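Local coordinates for protein glutathione peroxidase (Hypocrea jecorina, PDB 6VPD) that probably reduces hydroperoxides to alcohols with thioredoxin as the electron donor, as a thioredoxin-fold member of the glutathione peroxidase family, at residues Ser45-Lys50 against Asp84-Gly89. Sequence-based numbering, arbitrary orientation.
Sequences SQYKGK and DFVVLG
With CG of Tyr-47 anti to its carbonyl carbon (chi1 -63°), the phenol reaches from the end of a 3-10 turn to Val-86, whose CG2 stands anti to the backbone N while CG1 lies between N and the carbonyl carbon. With these rotamers both valine methyls meet the CD1-CE1 part of the ring obliquely: CG1 of Val-86 comes to 3.7 Å from CD1 of Tyr-47, and CG2 of Val-86 to 3.8 Å from CE1 of Tyr-47, the two side chains crossing nearly at right angles. Leu-88, two residues along the strand, takes the far end of the ring, its CD1 4.2 Å from CE2 of Tyr-47 and its CD2 4.1 Å from the tyrosine OH. On the face turned from Val-86, CG of Gln-46 covers the middle of the ring, 3.6 Å from its plane. Replacing Tyr-47 by an alanine would probably leave the methyls of Val-86 and Leu-88 without their aromatic cover from this loop. A type II turn from Tyr-47 to Lys-50, with Gly-49 at positive phi, then brings CB of Lys-50 to 3.8 Å from the carbonyl O of Asp-84, while NZ of Lys-50 hydrogen-bonds to O of Asp-83. Arg-162 links the two segments, with a salt bridge from NH2 to OD1 of Asp-84 and a hydrogen bond from NH1 to O of Gly-49. The example illustrates a loop packing over one face of a thioredoxin-fold sheet: it leads into strand 51-58, the parallel neighbour of 85-92, an outermost strand of this chain's sheet, whose Phe-85 turns instead to helices 64-80 and 176-188.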
ATOM      1  N   SER A  45       4.624  -3.073 -29.637  1.00 47.30           N
ATOM      2  CA  SER A  45       4.728  -2.053 -30.670  1.00 45.15           C
ATOM      3  C   SER A  45       3.383  -1.771 -31.336  1.00 44.12           C
ATOM      4  O   SER A  45       3.209  -0.704 -31.929  1.00 43.19           O
ATOM      5  CB  SER A  45       5.725  -2.491 -31.726  1.00 45.36           C
ATOM      6  OG  SER A  45       5.183  -3.601 -32.435  1.00 51.12           O
ATOM      7  N   GLN A  46       2.432  -2.708 -31.265  1.00 45.29           N
ATOM      8  CA  GLN A  46       1.093  -2.444 -31.784  1.00 41.91           C
ATOM      9  C   GLN A  46       0.439  -1.259 -31.090  1.00 46.03           C
ATOM     10  O   GLN A  46      -0.533  -0.707 -31.619  1.00 44.04           O
ATOM     11  CB  GLN A  46       0.193  -3.672 -31.615  1.00 44.17           C
ATOM     12  CG  GLN A  46      -0.518  -3.721 -30.259  1.00 47.85           C
ATOM     13  CD  GLN A  46      -1.504  -4.873 -30.128  1.00 51.89           C
ATOM     14  OE1 GLN A  46      -1.129  -6.040 -30.232  1.00 54.92           O
ATOM     15  NE2 GLN A  46      -2.772  -4.545 -29.889  1.00 53.33           N
ATOM     16  N   TYR A  47       0.937  -0.871 -29.913  1.00 44.61           N
ATOM     17  CA  TYR A  47       0.457   0.292 -29.182  1.00 43.55           C
ATOM     18  C   TYR A  47       1.363   1.513 -29.342  1.00 40.77           C
ATOM     19  O   TYR A  47       1.175   2.504 -28.626  1.00 36.91           O
ATOM     20  CB  TYR A  47       0.312  -0.046 -27.696  1.00 45.83           C
ATOM     21  CG  TYR A  47      -0.699  -1.130 -27.379  1.00 46.11           C
ATOM     22  CD1 TYR A  47      -2.051  -0.912 -27.584  1.00 49.98           C
ATOM     23  CD2 TYR A  47      -0.308  -2.352 -26.833  1.00 45.55           C
ATOM     24  CE1 TYR A  47      -3.001  -1.882 -27.289  1.00 49.52           C
ATOM     25  CE2 TYR A  47      -1.263  -3.346 -26.533  1.00 50.71           C
ATOM     26  CZ  TYR A  47      -2.612  -3.089 -26.770  1.00 51.77           C
ATOM     27  OH  TYR A  47      -3.592  -4.011 -26.480  1.00 51.44           O
ATOM     28  N   LYS A  48       2.334   1.470 -30.255  1.00 37.67           N
ATOM     29  CA  LYS A  48       3.303   2.557 -30.358  1.00 37.47           C
ATOM     30  C   LYS A  48       2.602   3.904 -30.551  1.00 42.35           C
ATOM     31  O   LYS A  48       1.572   4.000 -31.226  1.00 41.92           O
ATOM     32  CB  LYS A  48       4.267   2.282 -31.514  1.00 41.58           C
ATOM     33  CG  LYS A  48       5.398   3.294 -31.642  1.00 49.83           C
ATOM     34  CD  LYS A  48       6.437   2.864 -32.663  1.00 48.56           C
ATOM     35  CE  LYS A  48       7.290   1.714 -32.149  1.00 54.31           C
ATOM     36  NZ  LYS A  48       8.407   1.345 -33.090  1.00 67.14           N
ATOM     37  N   GLY A  49       3.151   4.947 -29.934  1.00 37.82           N
ATOM     38  CA  GLY A  49       2.576   6.270 -30.072  1.00 35.95           C
ATOM     39  C   GLY A  49       1.326   6.522 -29.257  1.00 44.80           C
ATOM     40  O   GLY A  49       0.694   7.575 -29.434  1.00 41.93           O
ATOM     41  N   LYS A  50       0.941   5.590 -28.381  1.00 39.37           N
ATOM     42  CA  LYS A  50      -0.202   5.746 -27.499  1.00 38.10           C
ATOM     43  C   LYS A  50       0.274   5.878 -26.060  1.00 40.32           C
ATOM     44  O   LYS A  50       1.434   5.612 -25.732  1.00 37.86           O
ATOM     45  CB  LYS A  50      -1.167   4.561 -27.616  1.00 40.15           C
ATOM     46  CG  LYS A  50      -1.404   4.062 -29.029  1.00 43.89           C
ATOM     47  CD  LYS A  50      -2.277   5.015 -29.818  1.00 53.72           C
ATOM     48  CE  LYS A  50      -2.885   4.326 -31.033  1.00 55.63           C
ATOM     49  NZ  LYS A  50      -3.790   3.240 -30.604  1.00 45.87           N
ATOM     50  N   ASP A  84      -6.755   6.754 -27.756  1.00 50.15           N
ATOM     51  CA  ASP A  84      -5.532   7.428 -27.324  1.00 51.31           C
ATOM     52  C   ASP A  84      -4.801   6.695 -26.214  1.00 46.94           C
ATOM     53  O   ASP A  84      -3.605   6.952 -26.018  1.00 46.96           O
ATOM     54  CB  ASP A  84      -5.837   8.838 -26.833  1.00 48.56           C
ATOM     55  CG  ASP A  84      -6.069   9.794 -27.956  1.00 52.15           C
ATOM     56  OD1 ASP A  84      -5.052  10.307 -28.475  1.00 49.00           O
ATOM     57  OD2 ASP A  84      -7.255  10.019 -28.319  1.00 57.90           O
ATOM     58  N   PHE A  85      -5.482   5.784 -25.508  1.00 43.21           N
ATOM     59  CA  PHE A  85      -5.084   5.376 -24.164  1.00 41.02           C
ATOM     60  C   PHE A  85      -5.520   3.937 -23.892  1.00 42.83           C
ATOM     61  O   PHE A  85      -6.712   3.631 -23.951  1.00 45.22           O
ATOM     62  CB  PHE A  85      -5.695   6.340 -23.138  1.00 35.22           C
ATOM     63  CG  PHE A  85      -5.568   5.876 -21.720  1.00 39.62           C
ATOM     64  CD1 PHE A  85      -4.309   5.656 -21.155  1.00 38.67           C
ATOM     65  CD2 PHE A  85      -6.706   5.639 -20.951  1.00 38.73           C
ATOM     66  CE1 PHE A  85      -4.182   5.208 -19.851  1.00 36.14           C
ATOM     67  CE2 PHE A  85      -6.600   5.204 -19.653  1.00 37.34           C
ATOM     68  CZ  PHE A  85      -5.328   4.983 -19.091  1.00 35.99           C
ATOM     69  N   VAL A  86      -4.566   3.054 -23.578  1.00 38.51           N
ATOM     70  CA  VAL A  86      -4.856   1.658 -23.269  1.00 40.77           C
ATOM     71  C   VAL A  86      -4.343   1.325 -21.867  1.00 41.94           C
ATOM     72  O   VAL A  86      -3.289   1.810 -21.441  1.00 39.76           O
ATOM     73  CB  VAL A  86      -4.249   0.711 -24.327  1.00 43.46           C
ATOM     74  CG1 VAL A  86      -2.819   1.074 -24.609  1.00 43.93           C
ATOM     75  CG2 VAL A  86      -4.336  -0.729 -23.877  1.00 42.83           C
ATOM     76  N   VAL A  87      -5.110   0.511 -21.146  1.00 40.77           N
ATOM     77  CA  VAL A  87      -4.734  -0.019 -19.844  1.00 34.90           C
ATOM     78  C   VAL A  87      -4.395  -1.495 -20.021  1.00 39.05           C
ATOM     79  O   VAL A  87      -5.182  -2.254 -20.607  1.00 38.25           O
ATOM     80  CB  VAL A  87      -5.871   0.169 -18.825  1.00 42.54           C
ATOM     81  CG1 VAL A  87      -5.540  -0.509 -17.489  1.00 39.37           C
ATOM     82  CG2 VAL A  87      -6.188   1.661 -18.642  1.00 31.90           C
ATOM     83  N   LEU A  88      -3.217  -1.894 -19.543  1.00 37.84           N
ATOM     84  CA  LEU A  88      -2.769  -3.282 -19.608  1.00 41.02           C
ATOM     85  C   LEU A  88      -2.669  -3.811 -18.185  1.00 36.97           C
ATOM     86  O   LEU A  88      -1.798  -3.378 -17.417  1.00 42.00           O
ATOM     87  CB  LEU A  88      -1.428  -3.401 -20.342  1.00 33.21           C
ATOM     88  CG  LEU A  88      -1.427  -2.942 -21.804  1.00 38.75           C
ATOM     89  CD1 LEU A  88      -0.113  -3.296 -22.523  1.00 38.88           C
ATOM     90  CD2 LEU A  88      -2.606  -3.529 -22.560  1.00 41.83           C
ATOM     91  N   GLY A  89      -3.558  -4.731 -17.823  1.00 35.97           N
ATOM     92  CA  GLY A  89      -3.464  -5.406 -16.536  1.00 35.99           C
ATOM     93  C   GLY A  89      -2.678  -6.698 -16.683  1.00 36.95           C
ATOM     94  O   GLY A  89      -2.872  -7.445 -17.634  1.00 39.19           O
TER